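Local coordinates for protein RpfR (Cronobacter turicensis, PDB 6DGG) that belongs to the PAS-fold proteins and holds lauric acid in a pocket inside its PAS domain, at residues 7-20 and 99-110. Sequence-based numbering, arbitrary orientation.
Sequences NSVIVILDRHGNIQ and EIFLICSGTDIT
Val9, Val11 and Leu13 pair with Gly106, Cys104 and Leu102 through six backbone hydrogen bonds, two to each antiparallel hydrogen-bonded pair. Leu102 N gives Leu13 O a nearly straight bond, 2.8 Å at 171°, in the carbonyl plane. At Val9 the bonds bend more, and Val9 N meets Gly106 O with an N-H...O angle of 144°. Beyond both ends water continues the ladder, one molecule joining Asn7 O to Asp108 N and another Arg15 N to Ile100 O. Past Leu13 the chain reverses in a type I turn from Asp14 to Gly17. Asp14 suits its first position because OD1 accepts from His16 N and Asn18 N, which come from opposite faces of the carboxylate plane; the first of these closes an Asx turn.

On the inner face Leu13 CD1 rests 3.8 Å from Cys104 SG, while Leu102 packs against helix 49-65. Gly106 suits the place beside Val9: having no side chain, it allows Val9 CG2 to come to 3.7 Å from Gly106 CA.

On the other face, branched Ile10 and Ile12 lie beside Ser105 and Ile103. Bent at chi2, Ile10 brings its CD1 to 3.6 Å from Ser105 CA, and Ile12 CG2 touches Phe101 CB. The Gln20 and Phe101 side chains cross at about a right angle, Gln20 CG 3.4 Å from Phe101 CE1, with amide and ring planes only 30° apart; Gln20 NE2 is tied to Asn18 O.

Strand 102-108 is the central strand, and 9-13 its neighbour, in the five-stranded antiparallel sheet, order 2-1-5-4-3, that defines the PAS fold; Val11 and Cys104, on its helix-covered face, line the lauric acid pocket.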
loop_
_atom_site.group_PDB
_atom_site.type_symbol
_atom_site.label_atom_id
_atom_site.label_comp_id
_atom_site.label_asym_id
_atom_site.label_seq_id
_atom_site.Cartn_x
_atom_site.Cartn_y
_atom_site.Cartn_z
ATOM N N ASN A 7 10.005 0.187 -10.512
ATOM C CA ASN A 7 10.864 0.414 -9.361
ATOM C C ASN A 7 10.072 0.633 -8.083
ATOM O O ASN A 7 10.668 0.880 -7.029
ATOM C CB ASN A 7 11.731 1.647 -9.608
ATOM C CG ASN A 7 12.376 1.626 -10.961
ATOM O OD1 ASN A 7 13.081 0.681 -11.296
ATOM N ND2 ASN A 7 12.107 2.651 -11.766
ATOM N N SER A 8 8.754 0.559 -8.157
ATOM C CA SER A 8 7.881 0.986 -7.082
ATOM C C SER A 8 6.830 -0.078 -6.835
ATOM O O SER A 8 6.415 -0.780 -7.756
ATOM C CB SER A 8 7.168 2.266 -7.471
ATOM O OG SER A 8 8.092 3.250 -7.893
ATOM N N VAL A 9 6.395 -0.181 -5.586
ATOM C CA VAL A 9 5.225 -0.973 -5.228
ATOM C C VAL A 9 4.014 -0.053 -5.292
ATOM O O VAL A 9 3.945 0.960 -4.585
ATOM C CB VAL A 9 5.386 -1.634 -3.849
ATOM C CG1 VAL A 9 6.491 -2.675 -3.904
ATOM C CG2 VAL A 9 5.671 -0.620 -2.754
ATOM N N ILE A 10 3.100 -0.356 -6.205
ATOM C CA ILE A 10 1.953 0.496 -6.503
ATOM C C ILE A 10 0.701 -0.261 -6.086
ATOM O O ILE A 10 0.386 -1.315 -6.648
ATOM C CB ILE A 10 1.902 0.867 -7.996
ATOM C CG1 ILE A 10 3.204 1.558 -8.422
ATOM C CG2 ILE A 10 0.714 1.746 -8.289
ATOM C CD1 ILE A 10 3.589 2.802 -7.614
ATOM N N VAL A 11 -0.007 0.270 -5.095
ATOM C CA VAL A 11 -1.202 -0.351 -4.541
ATOM C C VAL A 11 -2.290 0.710 -4.488
ATOM O O VAL A 11 -2.053 1.830 -4.018
ATOM C CB VAL A 11 -0.913 -0.936 -3.144
ATOM C CG1 VAL A 11 -2.157 -1.585 -2.546
ATOM C CG2 VAL A 11 0.237 -1.954 -3.217
ATOM N N ILE A 12 -3.472 0.377 -5.003
ATOM C CA ILE A 12 -4.618 1.274 -4.984
ATOM C C ILE A 12 -5.616 0.730 -3.973
ATOM O O ILE A 12 -5.906 -0.471 -3.966
ATOM C CB ILE A 12 -5.238 1.420 -6.381
ATOM C CG1 ILE A 12 -4.175 1.935 -7.357
ATOM C CG2 ILE A 12 -6.444 2.356 -6.342
ATOM C CD1 ILE A 12 -4.658 2.049 -8.791
ATOM N N LEU A 13 -6.107 1.611 -3.102
ATOM C CA LEU A 13 -6.961 1.245 -1.980
ATOM C C LEU A 13 -8.258 2.033 -2.044
ATOM O O LEU A 13 -8.301 3.147 -2.573
ATOM C CB LEU A 13 -6.299 1.637 -0.659
ATOM C CG LEU A 13 -4.907 1.104 -0.349
ATOM C CD1 LEU A 13 -4.403 1.691 0.961
ATOM C CD2 LEU A 13 -4.922 -0.406 -0.288
ATOM N N ASP A 14 -9.323 1.455 -1.483
ATOM C CA ASP A 14 -10.513 2.231 -1.188
ATOM C C ASP A 14 -10.419 2.773 0.241
ATOM O O ASP A 14 -9.408 2.604 0.928
ATOM C CB ASP A 14 -11.787 1.438 -1.498
ATOM C CG ASP A 14 -12.070 0.319 -0.510
ATOM O OD1 ASP A 14 -11.365 0.169 0.513
ATOM O OD2 ASP A 14 -13.051 -0.423 -0.766
ATOM N N ARG A 15 -11.480 3.450 0.689
ATOM C CA ARG A 15 -11.443 4.118 1.989
ATOM C C ARG A 15 -11.282 3.138 3.142
ATOM O O ARG A 15 -10.931 3.555 4.254
ATOM C CB ARG A 15 -12.710 4.944 2.183
ATOM C CG ARG A 15 -13.979 4.113 2.207
ATOM C CD ARG A 15 -15.223 4.987 2.191
ATOM N NE ARG A 15 -15.357 5.792 3.405
ATOM C CZ ARG A 15 -15.368 7.125 3.456
ATOM N NH1 ARG A 15 -15.255 7.866 2.355
ATOM N NH2 ARG A 15 -15.503 7.727 4.630
ATOM N N HIS A 16 -11.535 1.858 2.911
ATOM C CA HIS A 16 -11.422 0.840 3.949
ATOM C C HIS A 16 -10.062 0.162 3.964
ATOM O O HIS A 16 -9.823 -0.708 4.812
ATOM C CB HIS A 16 -12.504 -0.211 3.731
ATOM C CG HIS A 16 -13.855 0.375 3.505
ATOM N ND1 HIS A 16 -14.550 1.029 4.496
ATOM C CD2 HIS A 16 -14.628 0.437 2.396
ATOM C CE1 HIS A 16 -15.708 1.444 4.016
ATOM N NE2 HIS A 16 -15.778 1.103 2.743
ATOM N N GLY A 17 -9.164 0.540 3.061
ATOM C CA GLY A 17 -7.924 -0.179 2.903
ATOM C C GLY A 17 -8.036 -1.444 2.090
ATOM O O GLY A 17 -7.076 -2.220 2.046
ATOM N N ASN A 18 -9.172 -1.678 1.440
ATOM C CA ASN A 18 -9.306 -2.845 0.586
ATOM C C ASN A 18 -8.666 -2.594 -0.775
ATOM O O ASN A 18 -8.766 -1.502 -1.350
ATOM C CB ASN A 18 -10.768 -3.254 0.477
ATOM C CG ASN A 18 -11.316 -3.729 1.809
ATOM O OD1 ASN A 18 -10.550 -4.156 2.680
ATOM N ND2 ASN A 18 -12.620 -3.636 1.987
ATOM N N ILE A 19 -7.978 -3.611 -1.265
ATOM C CA ILE A 19 -7.045 -3.459 -2.376
ATOM C C ILE A 19 -7.808 -3.527 -3.692
ATOM O O ILE A 19 -8.615 -4.437 -3.924
ATOM C CB ILE A 19 -5.958 -4.542 -2.308
ATOM C CG1 ILE A 19 -5.092 -4.337 -1.062
ATOM C CG2 ILE A 19 -5.093 -4.545 -3.587
ATOM C CD1 ILE A 19 -4.269 -5.541 -0.666
ATOM N N GLN A 20 -7.521 -2.577 -4.573
ATOM C CA GLN A 20 -8.127 -2.501 -5.891
ATOM C C GLN A 20 -7.174 -2.887 -7.010
ATOM O O GLN A 20 -7.611 -3.470 -8.009
ATOM C CB GLN A 20 -8.656 -1.083 -6.114
ATOM C CG GLN A 20 -9.463 -0.562 -4.930
ATOM C CD GLN A 20 -10.723 -1.375 -4.669
ATOM O OE1 GLN A 20 -11.433 -1.753 -5.602
ATOM N NE2 GLN A 20 -10.998 -1.657 -3.396
ATOM N N GLU A 99 -13.770 11.325 -5.384
ATOM C CA GLU A 99 -12.614 10.467 -5.207
ATOM C C GLU A 99 -12.921 9.333 -4.242
ATOM O O GLU A 99 -13.253 9.565 -3.081
ATOM C CB GLU A 99 -11.434 11.271 -4.666
ATOM C CG GLU A 99 -11.015 12.436 -5.549
ATOM C CD GLU A 99 -11.206 13.789 -4.883
ATOM O OE1 GLU A 99 -12.008 13.887 -3.929
ATOM O OE2 GLU A 99 -10.545 14.758 -5.315
ATOM N N ILE A 100 -12.803 8.099 -4.724
ATOM C CA ILE A 100 -13.017 6.926 -3.882
ATOM C C ILE A 100 -11.794 6.033 -3.779
ATOM O O ILE A 100 -11.807 5.094 -2.969
ATOM C CB ILE A 100 -14.252 6.113 -4.318
ATOM C CG1 ILE A 100 -14.182 5.789 -5.812
ATOM C CG2 ILE A 100 -15.516 6.883 -3.966
ATOM C CD1 ILE A 100 -15.356 4.961 -6.325
ATOM N N PHE A 101 -10.735 6.292 -4.542
ATOM C CA PHE A 101 -9.543 5.461 -4.510
ATOM C C PHE A 101 -8.308 6.285 -4.175
ATOM O O PHE A 101 -8.162 7.433 -4.612
ATOM C CB PHE A 101 -9.342 4.728 -5.833
ATOM C CG PHE A 101 -10.453 3.796 -6.160
ATOM C CD1 PHE A 101 -10.751 2.744 -5.318
ATOM C CD2 PHE A 101 -11.222 3.978 -7.293
ATOM C CE1 PHE A 101 -11.784 1.879 -5.605
ATOM C CE2 PHE A 101 -12.261 3.117 -7.583
ATOM C CZ PHE A 101 -12.540 2.066 -6.737
ATOM N N LEU A 102 -7.423 5.662 -3.407
ATOM C CA LEU A 102 -6.154 6.227 -2.970
ATOM C C LEU A 102 -5.048 5.459 -3.679
ATOM O O LEU A 102 -5.026 4.221 -3.627
ATOM C CB LEU A 102 -6.043 6.059 -1.450
ATOM C CG LEU A 102 -4.677 6.193 -0.794
ATOM C CD1 LEU A 102 -4.124 7.571 -1.029
ATOM C CD2 LEU A 102 -4.768 5.884 0.694
ATOM N N ILE A 103 -4.172 6.180 -4.383
ATOM C CA ILE A 103 -3.008 5.584 -5.033
ATOM C C ILE A 103 -1.847 5.666 -4.056
ATOM O O ILE A 103 -1.467 6.761 -3.629
ATOM C CB ILE A 103 -2.651 6.319 -6.333
ATOM C CG1 ILE A 103 -3.798 6.298 -7.333
ATOM C CG2 ILE A 103 -1.416 5.685 -6.985
ATOM C CD1 ILE A 103 -3.608 7.324 -8.433
ATOM N N CYS A 104 -1.269 4.520 -3.712
ATOM C CA CYS A 104 -0.098 4.455 -2.843
ATOM C C CYS A 104 1.111 4.062 -3.681
ATOM O O CYS A 104 1.169 2.954 -4.216
ATOM C CB CYS A 104 -0.313 3.459 -1.707
ATOM S SG CYS A 104 -1.804 3.817 -0.752
ATOM N N SER A 105 2.082 4.964 -3.778
ATOM C CA SER A 105 3.245 4.790 -4.641
ATOM C C SER A 105 4.474 4.621 -3.745
ATOM O O SER A 105 4.992 5.606 -3.198
ATOM C CB SER A 105 3.364 5.996 -5.568
ATOM O OG SER A 105 4.549 5.969 -6.342
ATOM N N GLY A 106 4.944 3.384 -3.612
ATOM C CA GLY A 106 5.940 3.024 -2.610
ATOM C C GLY A 106 7.327 2.731 -3.156
ATOM O O GLY A 106 7.479 2.127 -4.219
ATOM N N THR A 107 8.331 3.149 -2.388
ATOM C CA THR A 107 9.731 2.819 -2.619
ATOM C C THR A 107 10.260 2.098 -1.384
ATOM O O THR A 107 10.015 2.533 -0.251
ATOM C CB THR A 107 10.557 4.091 -2.858
ATOM O OG1 THR A 107 10.038 4.793 -3.990
ATOM C CG2 THR A 107 12.035 3.769 -3.105
ATOM N N ASP A 108 10.973 0.993 -1.599
ATOM C CA ASP A 108 11.649 0.297 -0.503
ATOM C C ASP A 108 12.844 1.136 -0.048
ATOM O O ASP A 108 13.824 1.287 -0.787
ATOM C CB ASP A 108 12.078 -1.092 -0.980
ATOM C CG ASP A 108 12.745 -1.934 0.104
ATOM O OD1 ASP A 108 13.089 -1.397 1.177
ATOM O OD2 ASP A 108 12.948 -3.149 -0.149
ATOM N N ILE A 109 12.752 1.702 1.153
ATOM C CA ILE A 109 13.787 2.578 1.697
ATOM C C ILE A 109 14.567 1.905 2.830
ATOM O O ILE A 109 15.256 2.580 3.595
ATOM C CB ILE A 109 13.221 3.950 2.110
ATOM C CG1 ILE A 109 12.244 3.808 3.285
ATOM C CG2 ILE A 109 12.534 4.607 0.911
ATOM C CD1 ILE A 109 11.902 5.111 3.972
ATOM N N THR A 110 14.478 0.585 2.938
ATOM C CA THR A 110 15.189 -0.136 3.987
ATOM C C THR A 110 16.680 0.065 3.837
ATOM O O THR A 110 17.383 0.275 4.831
ATOM C CB THR A 110 14.931 -1.655 3.937
ATOM O OG1 THR A 110 13.529 -1.915 3.790
ATOM C CG2 THR A 110 15.432 -2.329 5.215
ATOM O OXT THR A 110 17.194 -0.013 2.707
HETATM O O HOH W 1 11.339 0.005 -4.356
HETATM O O HOH W 2 10.430 3.623 -6.324
HETATM O O HOH W 3 -13.656 4.518 -1.160
#